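Local coordinates for tetratricopeptide TPR_2 repeat protein (Thermobaculum terrenum, PDB 5DJS) that is of unspecified function but joins tetratricopeptide helical repeats to a GT-B-type glycosyltransferase family 41 region, with uridine-5'-diphosphate bound in the model, at residues L26-A31 with L46-L51; E345-W350 with R380-R385. The protein carries 1 engineered substitution. All blocks are in the same frame, centred on the assembly; numbering follows the deposited sequence.

Contact 1 of 2, residues L26-A31 with L46-L51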
loop_
_atom_site.group_PDB
_atom_site.type_symbol
_atom_site.label_atom_id
_atom_site.label_comp_id
_atom_site.label_asym_id
_atom_site.label_seq_id
_atom_site.Cartn_x
_atom_site.Cartn_y
_atom_site.Cartn_z
ATOM N N LEU A 26 -11.938 -17.733 -9.471
ATOM C CA LEU A 26 -12.162 -19.190 -9.527
ATOM C C LEU A 26 -12.578 -19.700 -10.922
ATOM O O LEU A 26 -12.241 -20.828 -11.298
ATOM C CB LEU A 26 -13.199 -19.630 -8.472
ATOM C CG LEU A 26 -12.770 -19.555 -6.994
ATOM C CD1 LEU A 26 -13.978 -19.608 -6.066
ATOM C CD2 LEU A 26 -11.774 -20.653 -6.629
ATOM N N ALA A 27 -13.294 -18.870 -11.680
ATOM C CA ALA A 27 -13.700 -19.216 -13.045
ATOM C C ALA A 27 -12.575 -19.051 -14.066
ATOM O O ALA A 27 -12.489 -19.839 -15.010
ATOM C CB ALA A 27 -14.911 -18.394 -13.467
ATOM N N SER A 28 -11.744 -18.020 -13.901
ATOM C CA SER A 28 -10.586 -17.804 -14.783
ATOM C C SER A 28 -9.536 -18.905 -14.600
ATOM O O SER A 28 -8.988 -19.412 -15.578
ATOM C CB SER A 28 -9.952 -16.433 -14.538
ATOM O OG SER A 28 -8.951 -16.149 -15.503
ATOM N N GLU A 29 -9.269 -19.260 -13.343
ATOM C CA GLU A 29 -8.364 -20.361 -13.006
ATOM C C GLU A 29 -8.786 -21.669 -13.676
ATOM O O GLU A 29 -7.978 -22.309 -14.340
ATOM C CB GLU A 29 -8.282 -20.558 -11.480
ATOM C CG GLU A 29 -7.539 -21.820 -11.037
ATOM C CD GLU A 29 -7.510 -22.024 -9.531
ATOM O OE1 GLU A 29 -8.569 -21.900 -8.882
ATOM O OE2 GLU A 29 -6.426 -22.338 -8.997
ATOM N N ARG A 30 -10.042 -22.072 -13.496
ATOM C CA ARG A 30 -10.481 -23.391 -13.981
ATOM C C ARG A 30 -10.456 -23.461 -15.520
ATOM O O ARG A 30 -10.193 -24.524 -16.095
ATOM C CB ARG A 30 -11.837 -23.824 -13.361
ATOM C CG ARG A 30 -13.121 -23.561 -14.156
ATOM C CD ARG A 30 -14.329 -24.259 -13.521
ATOM N NE ARG A 30 -14.596 -23.778 -12.163
ATOM C CZ ARG A 30 -15.331 -22.708 -11.840
ATOM N NH1 ARG A 30 -15.929 -21.956 -12.768
ATOM N NH2 ARG A 30 -15.475 -22.383 -10.557
ATOM N N ALA A 31 -10.703 -22.323 -16.167
ATOM C CA ALA A 31 -10.570 -22.198 -17.622
ATOM C C ALA A 31 -9.111 -22.309 -18.080
ATOM O O ALA A 31 -8.828 -22.936 -19.101
ATOM C CB ALA A 31 -11.170 -20.881 -18.095
ATOM N N LEU A 46 -0.361 -20.559 -18.649
ATOM C CA LEU A 46 0.654 -20.576 -17.591
ATOM C C LEU A 46 0.806 -19.194 -16.968
ATOM O O LEU A 46 0.721 -19.050 -15.752
ATOM C CB LEU A 46 2.015 -21.029 -18.146
ATOM C CG LEU A 46 2.495 -22.489 -18.029
ATOM C CD1 LEU A 46 1.502 -23.460 -17.405
ATOM C CD2 LEU A 46 2.951 -23.002 -19.384
ATOM N N HIS A 47 1.021 -18.193 -17.819
ATOM C CA HIS A 47 1.124 -16.792 -17.390
ATOM C C HIS A 47 -0.086 -16.268 -16.593
ATOM O O HIS A 47 0.090 -15.625 -15.558
ATOM C CB HIS A 47 1.339 -15.885 -18.600
ATOM C CG HIS A 47 1.171 -14.430 -18.293
ATOM N ND1 HIS A 47 2.067 -13.735 -17.512
ATOM C CD2 HIS A 47 0.213 -13.542 -18.657
ATOM C CE1 HIS A 47 1.672 -12.478 -17.413
ATOM N NE2 HIS A 47 0.548 -12.337 -18.091
ATOM N N LEU A 48 -1.295 -16.529 -17.084
ATOM C CA LEU A 48 -2.514 -16.036 -16.440
ATOM C C LEU A 48 -2.770 -16.703 -15.082
ATOM O O LEU A 48 -3.119 -16.017 -14.109
ATOM C CB LEU A 48 -3.726 -16.212 -17.367
ATOM C CG LEU A 48 -5.083 -15.651 -16.910
ATOM C CD1 LEU A 48 -4.985 -14.222 -16.387
ATOM C CD2 LEU A 48 -6.080 -15.724 -18.057
ATOM N N LEU A 49 -2.598 -18.028 -15.027
ATOM C CA LEU A 49 -2.546 -18.758 -13.748
ATOM C C LEU A 49 -1.468 -18.217 -12.808
ATOM O O LEU A 49 -1.659 -18.188 -11.596
ATOM C CB LEU A 49 -2.289 -20.245 -13.958
ATOM C CG LEU A 49 -3.460 -21.203 -14.074
ATOM C CD1 LEU A 49 -2.945 -22.582 -14.440
ATOM C CD2 LEU A 49 -4.241 -21.295 -12.779
ATOM N N GLY A 50 -0.333 -17.827 -13.376
ATOM C CA GLY A 50 0.685 -17.060 -12.674
ATOM C C GLY A 50 0.155 -15.826 -11.969
ATOM O O GLY A 50 0.332 -15.715 -10.758
ATOM N N LEU A 51 -0.488 -14.911 -12.714
ATOM C CA LEU A 51 -1.065 -13.672 -12.133
ATOM C C LEU A 51 -2.006 -13.975 -10.988
ATOM O O LEU A 51 -1.880 -13.403 -9.910
ATOM C CB LEU A 51 -1.923 -12.884 -13.128
ATOM C CG LEU A 51 -1.450 -12.456 -14.493
ATOM C CD1 LEU A 51 -2.461 -11.483 -15.092
ATOM C CD2 LEU A 51 -0.107 -11.804 -14.361
#
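Leu49 and Glu29 meet through aliphatic carbon: CD2 of Leu49 lies 3.8 Å from CG of Glu29, the two side chains crossing at about a right angle. The backbones come nearest at this same pair, their CA atoms 6.1 Å apart. Beside it, one methyl of Leu48 rests on the serine, with CD2 of Leu48 3.9 Å from OG of Ser28. Both Ser28 and Leu48 point their CB atoms at the facing helix, and in Leu48 the CG stands anti to the backbone N (chi1 -175°), which brings CG and the CD2 methyl up to the serine hydroxyl.

Polar ends are settled elsewhere. Ser28 OG hydrogen-bonds to Ala16 O on helix 5-21, while Glu29, extended beyond CG, brings OE2 to a weak hydrogen bond with His53 NE2. Leu48 also packs on Ala16 and His17, and Leu49 reaches Cys32 and Leu36 further along helix 25-38, as well as Leu65 on helix 59-72.

Helix 43-56, in the tetratricopeptide-repeat part of the chain, thus packs against helix 25-38 as successive helices do in such arrays. Between the two segments the join is purely van der Waals, with the serine hydroxyl and the glutamate stem serving as packing surface.

Contact 2 of 2, residues E345-W350 with R380-R385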
loop_
_atom_site.group_PDB
_atom_site.type_symbol
_atom_site.label_atom_id
_atom_site.label_comp_id
_atom_site.label_asym_id
_atom_site.label_seq_id
_atom_site.Cartn_x
_atom_site.Cartn_y
_atom_site.Cartn_z
ATOM N N GLU A 345 18.280 -5.784 5.546
ATOM C CA GLU A 345 18.532 -4.738 6.537
ATOM C C GLU A 345 17.784 -5.024 7.856
ATOM O O GLU A 345 18.384 -4.918 8.933
ATOM C CB GLU A 345 18.168 -3.346 5.988
ATOM C CG GLU A 345 19.150 -2.241 6.382
ATOM C CD GLU A 345 20.324 -2.081 5.424
ATOM O OE1 GLU A 345 20.606 -3.008 4.629
ATOM O OE2 GLU A 345 20.979 -1.014 5.475
ATOM N N VAL A 346 16.510 -5.435 7.765
ATOM C CA VAL A 346 15.686 -5.692 8.975
ATOM C C VAL A 346 16.141 -6.970 9.661
ATOM O O VAL A 346 16.379 -6.979 10.871
ATOM C CB VAL A 346 14.151 -5.854 8.751
ATOM C CG1 VAL A 346 13.400 -5.111 9.840
ATOM C CG2 VAL A 346 13.680 -5.372 7.396
ATOM N N LEU A 347 16.236 -8.044 8.879
ATOM C CA LEU A 347 16.683 -9.351 9.377
ATOM C C LEU A 347 18.001 -9.301 10.162
ATOM O O LEU A 347 18.128 -9.995 11.159
ATOM C CB LEU A 347 16.785 -10.368 8.226
ATOM C CG LEU A 347 15.601 -11.293 7.866
ATOM C CD1 LEU A 347 14.323 -11.045 8.652
ATOM C CD2 LEU A 347 15.321 -11.254 6.370
ATOM N N ASP A 348 18.955 -8.475 9.734
ATOM C CA ASP A 348 20.198 -8.278 10.492
ATOM C C ASP A 348 19.910 -7.774 11.916
ATOM O O ASP A 348 20.481 -8.284 12.883
ATOM C CB ASP A 348 21.148 -7.294 9.773
ATOM C CG ASP A 348 21.779 -7.872 8.480
ATOM O OD1 ASP A 348 21.704 -9.095 8.213
ATOM O OD2 ASP A 348 22.372 -7.081 7.720
ATOM N N LEU A 349 19.013 -6.793 12.034
ATOM C CA LEU A 349 18.647 -6.209 13.333
ATOM C C LEU A 349 17.836 -7.158 14.201
ATOM O O LEU A 349 18.109 -7.304 15.394
ATOM C CB LEU A 349 17.850 -4.911 13.143
ATOM C CG LEU A 349 18.487 -3.752 12.374
ATOM C CD1 LEU A 349 17.709 -2.462 12.638
ATOM C CD2 LEU A 349 19.970 -3.558 12.701
ATOM N N TRP A 350 16.827 -7.788 13.604
ATOM C CA TRP A 350 15.983 -8.745 14.331
ATOM C C TRP A 350 16.778 -9.928 14.892
ATOM O O TRP A 350 16.453 -10.444 15.965
ATOM C CB TRP A 350 14.830 -9.258 13.457
ATOM C CG TRP A 350 13.797 -8.217 13.100
ATOM C CD1 TRP A 350 13.702 -6.934 13.573
ATOM C CD2 TRP A 350 12.696 -8.395 12.212
ATOM N NE1 TRP A 350 12.621 -6.300 13.015
ATOM C CE2 TRP A 350 11.979 -7.175 12.179
ATOM C CE3 TRP A 350 12.253 -9.463 11.419
ATOM C CZ2 TRP A 350 10.836 -6.994 11.386
ATOM C CZ3 TRP A 350 11.112 -9.286 10.633
ATOM C CH2 TRP A 350 10.420 -8.058 10.623
ATOM N N ARG A 380 15.931 -20.146 7.130
ATOM C CA ARG A 380 17.350 -20.262 6.792
ATOM C C ARG A 380 18.067 -18.918 6.839
ATOM O O ARG A 380 19.218 -18.847 7.275
ATOM C CB ARG A 380 17.566 -20.917 5.420
ATOM C CG ARG A 380 19.037 -21.248 5.152
ATOM C CD ARG A 380 19.259 -22.280 4.051
ATOM N NE ARG A 380 19.353 -21.667 2.721
ATOM C CZ ARG A 380 20.412 -21.000 2.241
ATOM N NH1 ARG A 380 21.518 -20.815 2.975
ATOM N NH2 ARG A 380 20.365 -20.497 1.010
ATOM N N ALA A 381 17.397 -17.864 6.388
ATOM C CA ALA A 381 17.964 -16.519 6.441
ATOM C C ALA A 381 18.336 -16.134 7.870
ATOM O O ALA A 381 19.394 -15.539 8.097
ATOM C CB ALA A 381 17.000 -15.502 5.843
ATOM N N LEU A 382 17.485 -16.496 8.834
ATOM C CA LEU A 382 17.793 -16.240 10.246
ATOM C C LEU A 382 18.908 -17.129 10.811
ATOM O O LEU A 382 19.789 -16.612 11.514
ATOM C CB LEU A 382 16.539 -16.297 11.134
ATOM C CG LEU A 382 15.987 -14.899 11.470
ATOM C CD1 LEU A 382 14.917 -14.453 10.487
ATOM C CD2 LEU A 382 15.447 -14.879 12.883
ATOM N N GLU A 383 18.893 -18.430 10.494
ATOM C CA GLU A 383 19.973 -19.348 10.940
ATOM C C GLU A 383 21.352 -18.881 10.472
ATOM O O GLU A 383 22.318 -18.942 11.238
ATOM C CB GLU A 383 19.722 -20.806 10.519
ATOM C CG GLU A 383 18.465 -21.427 11.125
ATOM C CD GLU A 383 18.618 -22.896 11.536
ATOM O OE1 GLU A 383 18.110 -23.261 12.632
ATOM O OE2 GLU A 383 19.236 -23.683 10.773
ATOM N N GLY A 384 21.425 -18.382 9.238
ATOM C CA GLY A 384 22.642 -17.761 8.707
ATOM C C GLY A 384 23.166 -16.576 9.505
ATOM O O GLY A 384 24.350 -16.266 9.425
ATOM N N ARG A 385 22.282 -15.904 10.250
ATOM C CA ARG A 385 22.653 -14.841 11.205
ATOM C C ARG A 385 22.772 -15.336 12.665
ATOM O O ARG A 385 22.740 -14.522 13.595
ATOM C CB ARG A 385 21.627 -13.697 11.128
ATOM C CG ARG A 385 21.499 -13.078 9.749
ATOM C CD ARG A 385 20.238 -12.248 9.623
ATOM N NE ARG A 385 20.291 -11.371 8.452
ATOM C CZ ARG A 385 19.975 -11.709 7.199
ATOM N NH1 ARG A 385 19.539 -12.928 6.887
ATOM N NH2 ARG A 385 20.087 -10.797 6.235
#
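Asp348 and Arg385 form the polar half of this contact, a salt bridge in which a single carboxylate oxygen takes both bonds. Arg385 NE donates to Asp348 OD1 over 2.7 Å at an N-H...O angle of 149°, arriving on the anti side of the carboxylate; NH2 of Arg385 adds a weak, more bent bond to the same OD1 at 3.1 Å. The two planes are turned 39° apart. A third bond fixes the guanidinium from its own segment: NH1 of Arg385 reaches Ala381 O at 2.9 Å, from above the carbonyl plane. The arginine chain, extended from CG to NE, spans from the non-helical residue Arg385 to helix 344-356, and its charge would probably favour the ionised carboxylate of Asp348.

Leu347 supplies the van der Waals packing. Its CB lies over the centre of one guanidinium face, 3.6 Å from CZ of Arg385. In a purely apolar contact, the methyl CD1 of Leu347 meets CD1 of Leu382 at 3.9 Å, these two side chains crossing roughly perpendicularly.

Leu354, further along helix 344-356, also packs on Leu382, and Arg385 touches Ala351 and, at the helix start, Pro344. Behind this pair of helices, Trp350 packs on Leu362 and Leu364 of strand 361-365, so the contact joins two helices, successive along the chain, that pack side by side next to the parallel sheet of a GT-B-type Rossmann-like domain.

From the N terminus, the chain passes through helix 5-21 and enters contact 1, which closes a helical hairpin, with 14 residues between its segments and a short turn at 39-42 linking helices 25-38 and 43-56. The array continues through further helices, and the chain then builds one six-stranded parallel sheet before starting the second. Contact 2 lies within this second region: 29 residues, the end of helix 344-356, strand 361-365 and most of helix 372-383 among them, lie between its two segments. The two closures follow in series, neither nested nor crossed. Their centres are 35 Å apart and their nearest atoms about 23 Å: contact 1 joins helices of the repeat array, contact 2 helices of the GT-B-type region.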